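Local coordinates for protein putative oxidoreductase (Gluconobacter oxydans, PDB 3WJ7) that is a short-chain dehydrogenase/reductase family protein with a Rossmann fold that probably reduces carbonyl substrates with a nicotinamide coenzyme, at residues A[15-20]-A[39-44]; A[79-84]-A[119-124]. All coordinates share one frame; numbering follows the deposited sequence.

Contact 1: A[15-20]-A[39-44]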
loop_
_atom_site.group_PDB
_atom_site.type_symbol
_atom_site.label_atom_id
_atom_site.label_comp_id
_atom_site.label_asym_id
_atom_site.label_seq_id
_atom_site.Cartn_x
_atom_site.Cartn_y
_atom_site.Cartn_z
ATOM N N VAL A 15 12.903 -36.298 -10.905
ATOM C CA VAL A 15 11.801 -35.394 -11.231
ATOM C C VAL A 15 12.281 -33.943 -11.327
ATOM O O VAL A 15 13.094 -33.496 -10.517
ATOM C CB VAL A 15 10.644 -35.508 -10.225
ATOM C CG1 VAL A 15 9.515 -34.566 -10.605
ATOM C CG2 VAL A 15 10.150 -36.939 -10.153
ATOM N N THR A 16 11.804 -33.253 -12.364
ATOM C CA THR A 16 11.954 -31.822 -12.536
ATOM C C THR A 16 10.620 -31.133 -12.137
ATOM O O THR A 16 9.559 -31.395 -12.716
ATOM C CB THR A 16 12.392 -31.566 -13.975
ATOM O OG1 THR A 16 13.688 -32.119 -14.134
ATOM C CG2 THR A 16 12.488 -30.087 -14.316
ATOM N N LEU A 17 10.665 -30.325 -11.080
ATOM C CA LEU A 17 9.484 -29.535 -10.660
ATOM C C LEU A 17 9.556 -28.140 -11.280
ATOM O O LEU A 17 10.555 -27.451 -11.097
ATOM C CB LEU A 17 9.398 -29.424 -9.128
ATOM C CG LEU A 17 8.337 -28.490 -8.474
ATOM C CD1 LEU A 17 6.907 -28.998 -8.645
ATOM C CD2 LEU A 17 8.605 -28.309 -6.988
ATOM N N VAL A 18 8.528 -27.723 -12.021
ATOM C CA VAL A 18 8.449 -26.321 -12.456
ATOM C C VAL A 18 7.261 -25.653 -11.825
ATOM O O VAL A 18 6.222 -26.264 -11.735
ATOM C CB VAL A 18 8.501 -26.088 -14.002
ATOM C CG1 VAL A 18 8.627 -27.360 -14.822
ATOM C CG2 VAL A 18 7.379 -25.171 -14.475
ATOM N N THR A 19 7.421 -24.433 -11.327
ATOM C CA THR A 19 6.295 -23.697 -10.755
ATOM C C THR A 19 5.933 -22.665 -11.777
ATOM O O THR A 19 6.714 -22.452 -12.697
ATOM C CB THR A 19 6.674 -22.918 -9.499
ATOM O OG1 THR A 19 7.599 -21.878 -9.853
ATOM C CG2 THR A 19 7.267 -23.845 -8.457
ATOM N N GLY A 20 4.786 -21.996 -11.615
ATOM C CA GLY A 20 4.343 -21.028 -12.592
ATOM C C GLY A 20 4.094 -21.535 -14.015
ATOM O O GLY A 20 4.117 -20.748 -14.962
ATOM N N ARG A 39 11.330 -35.615 -16.613
ATOM C CA ARG A 39 10.032 -35.995 -16.071
ATOM C C ARG A 39 9.497 -34.793 -15.296
ATOM O O ARG A 39 10.110 -34.332 -14.326
ATOM C CB ARG A 39 10.109 -37.235 -15.157
ATOM C CG ARG A 39 11.369 -38.076 -15.277
ATOM C CD ARG A 39 11.188 -39.375 -14.494
ATOM N NE ARG A 39 12.258 -40.365 -14.693
ATOM C CZ ARG A 39 12.184 -41.649 -14.325
ATOM N NH1 ARG A 39 11.089 -42.127 -13.738
ATOM N NH2 ARG A 39 13.211 -42.463 -14.544
ATOM N N LEU A 40 8.345 -34.295 -15.712
ATOM C CA LEU A 40 7.786 -33.098 -15.104
ATOM C C LEU A 40 6.755 -33.305 -13.983
ATOM O O LEU A 40 5.923 -34.217 -14.006
ATOM C CB LEU A 40 7.227 -32.194 -16.188
ATOM C CG LEU A 40 8.184 -31.598 -17.234
ATOM C CD1 LEU A 40 7.390 -30.672 -18.138
ATOM C CD2 LEU A 40 9.341 -30.806 -16.632
ATOM N N ARG A 41 6.861 -32.461 -12.968
ATOM C CA ARG A 41 5.780 -32.241 -12.023
ATOM C C ARG A 41 5.471 -30.713 -12.035
ATOM O O ARG A 41 6.366 -29.875 -12.035
ATOM C CB ARG A 41 6.152 -32.766 -10.624
ATOM C CG ARG A 41 5.057 -32.559 -9.555
ATOM C CD ARG A 41 5.445 -33.092 -8.165
ATOM N NE ARG A 41 5.788 -34.500 -8.230
ATOM C CZ ARG A 41 6.598 -35.145 -7.407
ATOM N NH1 ARG A 41 7.203 -34.524 -6.399
ATOM N NH2 ARG A 41 6.834 -36.434 -7.628
ATOM N N LEU A 42 4.212 -30.337 -12.066
ATOM C CA LEU A 42 3.888 -28.928 -12.236
ATOM C C LEU A 42 3.162 -28.470 -10.988
ATOM O O LEU A 42 2.143 -29.028 -10.655
ATOM C CB LEU A 42 3.032 -28.735 -13.495
ATOM C CG LEU A 42 3.634 -29.287 -14.808
ATOM C CD1 LEU A 42 2.735 -29.050 -16.000
ATOM C CD2 LEU A 42 5.032 -28.786 -15.130
ATOM N N LEU A 43 3.699 -27.505 -10.260
ATOM C CA LEU A 43 2.974 -26.991 -9.117
ATOM C C LEU A 43 1.943 -26.020 -9.659
ATOM O O LEU A 43 2.268 -25.187 -10.504
ATOM C CB LEU A 43 3.898 -26.291 -8.128
ATOM C CG LEU A 43 3.257 -25.797 -6.832
ATOM C CD1 LEU A 43 3.099 -26.910 -5.786
ATOM C CD2 LEU A 43 4.055 -24.632 -6.248
ATOM N N VAL A 44 0.702 -26.181 -9.215
ATOM C CA VAL A 44 -0.401 -25.268 -9.552
ATOM C C VAL A 44 -1.184 -24.879 -8.292
ATOM O O VAL A 44 -1.155 -25.616 -7.284
ATOM C CB VAL A 44 -1.401 -25.935 -10.500
ATOM C CG1 VAL A 44 -0.751 -26.255 -11.844
ATOM C CG2 VAL A 44 -1.987 -27.184 -9.838
#

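Contact 2: A[79-84]-A[119-124]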
loop_
_atom_site.group_PDB
_atom_site.type_symbol
_atom_site.label_atom_id
_atom_site.label_comp_id
_atom_site.label_asym_id
_atom_site.label_seq_id
_atom_site.Cartn_x
_atom_site.Cartn_y
_atom_site.Cartn_z
ATOM N N LYS A 79 14.781 -33.603 -8.202
ATOM C CA LYS A 79 16.202 -33.331 -8.327
ATOM C C LYS A 79 16.473 -31.861 -8.704
ATOM O O LYS A 79 17.506 -31.272 -8.301
ATOM C CB LYS A 79 16.788 -34.283 -9.400
ATOM C CG LYS A 79 18.220 -33.975 -9.859
ATOM C CD LYS A 79 18.640 -34.830 -11.057
ATOM C CE LYS A 79 20.162 -34.846 -11.241
ATOM N NZ LYS A 79 20.549 -34.801 -12.683
ATOM N N ILE A 80 15.565 -31.316 -9.524
ATOM C CA ILE A 80 15.717 -30.024 -10.198
ATOM C C ILE A 80 14.421 -29.198 -10.118
ATOM O O ILE A 80 13.295 -29.692 -10.365
ATOM C CB ILE A 80 16.069 -30.191 -11.685
ATOM C CG1 ILE A 80 17.486 -30.780 -11.876
ATOM C CG2 ILE A 80 15.985 -28.870 -12.426
ATOM C CD1 ILE A 80 17.552 -31.616 -13.136
ATOM N N LEU A 81 14.617 -27.938 -9.767
ATOM C CA LEU A 81 13.563 -26.999 -9.600
ATOM C C LEU A 81 13.800 -25.779 -10.504
ATOM O O LEU A 81 14.870 -25.144 -10.476
ATOM C CB LEU A 81 13.467 -26.576 -8.143
ATOM C CG LEU A 81 12.518 -25.387 -7.939
ATOM C CD1 LEU A 81 11.069 -25.762 -8.284
ATOM C CD2 LEU A 81 12.607 -24.855 -6.522
ATOM N N PHE A 82 12.782 -25.507 -11.319
ATOM C CA PHE A 82 12.609 -24.256 -12.054
ATOM C C PHE A 82 11.537 -23.423 -11.362
ATOM O O PHE A 82 10.358 -23.783 -11.395
ATOM C CB PHE A 82 12.177 -24.536 -13.488
ATOM C CG PHE A 82 13.250 -25.103 -14.313
ATOM C CD1 PHE A 82 14.010 -24.287 -15.131
ATOM C CD2 PHE A 82 13.543 -26.470 -14.255
ATOM C CE1 PHE A 82 15.047 -24.826 -15.924
ATOM C CE2 PHE A 82 14.574 -27.006 -15.017
ATOM C CZ PHE A 82 15.322 -26.193 -15.865
ATOM N N HIS A 83 11.931 -22.325 -10.743
ATOM C CA HIS A 83 10.961 -21.442 -10.098
ATOM C C HIS A 83 10.614 -20.337 -11.057
ATOM O O HIS A 83 11.403 -19.448 -11.249
ATOM C CB HIS A 83 11.525 -20.813 -8.817
ATOM C CG HIS A 83 10.547 -19.916 -8.116
ATOM N ND1 HIS A 83 9.184 -19.972 -8.350
ATOM C CD2 HIS A 83 10.727 -18.954 -7.175
ATOM C CE1 HIS A 83 8.577 -19.082 -7.593
ATOM N NE2 HIS A 83 9.491 -18.452 -6.874
ATOM N N VAL A 84 9.456 -20.398 -11.676
ATOM C CA VAL A 84 9.044 -19.291 -12.525
ATOM C C VAL A 84 7.830 -18.551 -11.911
ATOM O O VAL A 84 6.878 -19.177 -11.486
ATOM C CB VAL A 84 8.693 -19.768 -13.943
ATOM C CG1 VAL A 84 8.470 -18.548 -14.850
ATOM C CG2 VAL A 84 9.772 -20.709 -14.495
ATOM N N GLU A 119 18.871 -30.745 -5.919
ATOM C CA GLU A 119 20.285 -30.605 -6.267
ATOM C C GLU A 119 20.548 -29.325 -7.014
ATOM O O GLU A 119 21.626 -28.744 -6.896
ATOM C CB GLU A 119 20.760 -31.762 -7.169
ATOM C CG GLU A 119 21.001 -33.084 -6.448
ATOM C CD GLU A 119 21.119 -34.282 -7.398
ATOM O OE1 GLU A 119 21.854 -34.189 -8.417
ATOM O OE2 GLU A 119 20.479 -35.328 -7.116
ATOM N N LYS A 120 19.594 -28.936 -7.853
ATOM C CA LYS A 120 19.761 -27.727 -8.642
ATOM C C LYS A 120 18.465 -26.927 -8.811
ATOM O O LYS A 120 17.397 -27.500 -9.072
ATOM C CB LYS A 120 20.415 -28.021 -9.987
ATOM C CG LYS A 120 21.203 -26.819 -10.493
ATOM C CD LYS A 120 22.178 -27.217 -11.598
ATOM C CE LYS A 120 23.568 -27.536 -11.046
ATOM N NZ LYS A 120 24.527 -27.438 -12.163
ATOM N N ILE A 121 18.591 -25.606 -8.645
ATOM C CA ILE A 121 17.470 -24.704 -8.687
ATOM C C ILE A 121 17.771 -23.684 -9.745
ATOM O O ILE A 121 18.855 -23.100 -9.780
ATOM C CB ILE A 121 17.278 -24.029 -7.311
ATOM C CG1 ILE A 121 16.845 -25.076 -6.311
ATOM C CG2 ILE A 121 16.195 -22.945 -7.356
ATOM C CD1 ILE A 121 17.039 -24.659 -4.875
ATOM N N ILE A 122 16.835 -23.479 -10.647
ATOM C CA ILE A 122 16.965 -22.360 -11.558
ATOM C C ILE A 122 15.882 -21.361 -11.225
ATOM O O ILE A 122 14.668 -21.673 -11.270
ATOM C CB ILE A 122 16.804 -22.805 -12.987
ATOM C CG1 ILE A 122 17.995 -23.668 -13.383
ATOM C CG2 ILE A 122 16.667 -21.613 -13.952
ATOM C CD1 ILE A 122 17.489 -24.431 -14.556
ATOM N N TYR A 123 16.327 -20.161 -10.866
ATOM C CA TYR A 123 15.435 -19.135 -10.458
ATOM C C TYR A 123 15.200 -18.142 -11.587
ATOM O O TYR A 123 16.160 -17.520 -12.119
ATOM C CB TYR A 123 15.978 -18.412 -9.243
ATOM C CG TYR A 123 15.068 -17.268 -8.867
ATOM C CD1 TYR A 123 13.728 -17.494 -8.589
ATOM C CD2 TYR A 123 15.523 -15.974 -8.878
ATOM C CE1 TYR A 123 12.871 -16.462 -8.266
ATOM C CE2 TYR A 123 14.686 -14.925 -8.555
ATOM C CZ TYR A 123 13.364 -15.186 -8.251
ATOM O OH TYR A 123 12.552 -14.169 -7.936
ATOM N N CYS A 124 13.920 -17.979 -11.944
ATOM C CA CYS A 124 13.557 -17.022 -12.965
ATOM C C CYS A 124 13.345 -15.687 -12.352
ATOM O O CYS A 124 12.456 -15.500 -11.537
ATOM C CB CYS A 124 12.343 -17.453 -13.741
ATOM S SG CYS A 124 12.224 -16.567 -15.342
#

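Contact 1: A[15-20]-A[39-44]
Four backbone hydrogen bonds stitch residues 15-20 to residues 39-44, running alternately from one strand to the other as parallel pairing demands. Thr16 N donates to Arg39 O at 2.8 Å, and Thr16 O receives Arg41 N at 2.9 Å. One step on, Val18 N meets Arg41 O at 3.1 Å and Leu43 N reaches Val18 O at 3.2 Å. CA-H...O contacts fill in between, such as Leu17 CA on Arg41 O. The two strands are the first pair of the Rossmann fold, joined by helix 24-35 in a beta-alpha-beta crossover, and the axes of these short strand segments are 31° apart, in keeping with a twisted sheet.

On the face of Thr16, Val18, Leu40 and Leu42 the packing is apolar. Val18 CG1 touches both leucine ends, 3.9 Å from Leu42 CD2 and 4.0 Å from Leu40 CD2, and Leu33 of helix 24-35 covers Thr16, Val18 and Leu40. The Thr16 hydroxyl turns to His38, leaving its methyl CG2 to lie alongside Leu40.

On the other face, that of Leu17 and Arg41, Leu17 CD1 comes to 4.1 Å from Leu43 CB, and the methyl CG2 of Thr19 lies beside Leu43 CD2.

The guanidinium of Arg41 packs on the apolar Val15. With CG anti to the backbone N (chi1 180°), a bend at chi3 turns the group toward Val15, whose CG1 lies over one face, 4.3 Å above the guanidinium plane. NH2 makes a salt bridge to Glu59, and NH1 bonds the carbonyls of Ala74 and Lys76.

Contact 2: A[79-84]-A[119-124]
The second contact pairs strands 78-83 and 120-124 of the parallel Rossmann sheet, a beta-alpha-beta unit whose connection contains helix 95-115. Lys79 O starts the pairing by accepting two N-H groups, from Glu119 N at 2.8 Å and from Lys120 N. Ile122 N then binds Leu81 O at 2.6 Å, and His83 N binds Ile122 O at 2.9 Å.

Phe82 and Ile122 are neighbours on one face, both against Leu231 of helix 220-233; the exact fit of ring on isoleucine is doubtful. An alanine in place of Phe82 would remove the ring beside Ile122 and would probably leave a gap against that helix. On the other face Leu81 CB packs on Ile121 CG1. The His83 and Tyr123 rings are oblique, planes at 42°, with His83 CD2 3.5 Å from Tyr123 CE1 and near the plane of the tyrosine ring. The histidine ring, CG anti to the backbone N (chi1 -179°), is held at both nitrogens, ND1 by Thr19 OG1 and NE2 by Thr106 OG1.

At the exposed end Lys79 NZ stays 4.5 Å from Glu119 OE1, so this charge pair is likely to add little, whereas two hydroxyls fix the rotation of the buried imidazole.

Contacts 1 and 2 are neighbouring pairs of one sheet, their centres about 10 Å apart, and strands 15-18 and 78-83 form the seam. A probable hydrogen bond crosses it from Leu17 N to Ile80 O (2.8 Å). Another probably runs from Lys79 N to Val15 O (2.9 Å), while Thr16 CG2 packs on Phe82 CD2 at 3.8 Å. At the C-terminal end the Thr19 hydroxyl of contact 1 also takes Val84 N of contact 2, tying the two pairs together where a Rossmann sheet usually receives its dinucleotide. A mercury ion, not a cofactor of this family, sits at the same end of the sheet, about 3 Å from the Cys124 side chain and about 9 Å from Gly20, nearest atoms.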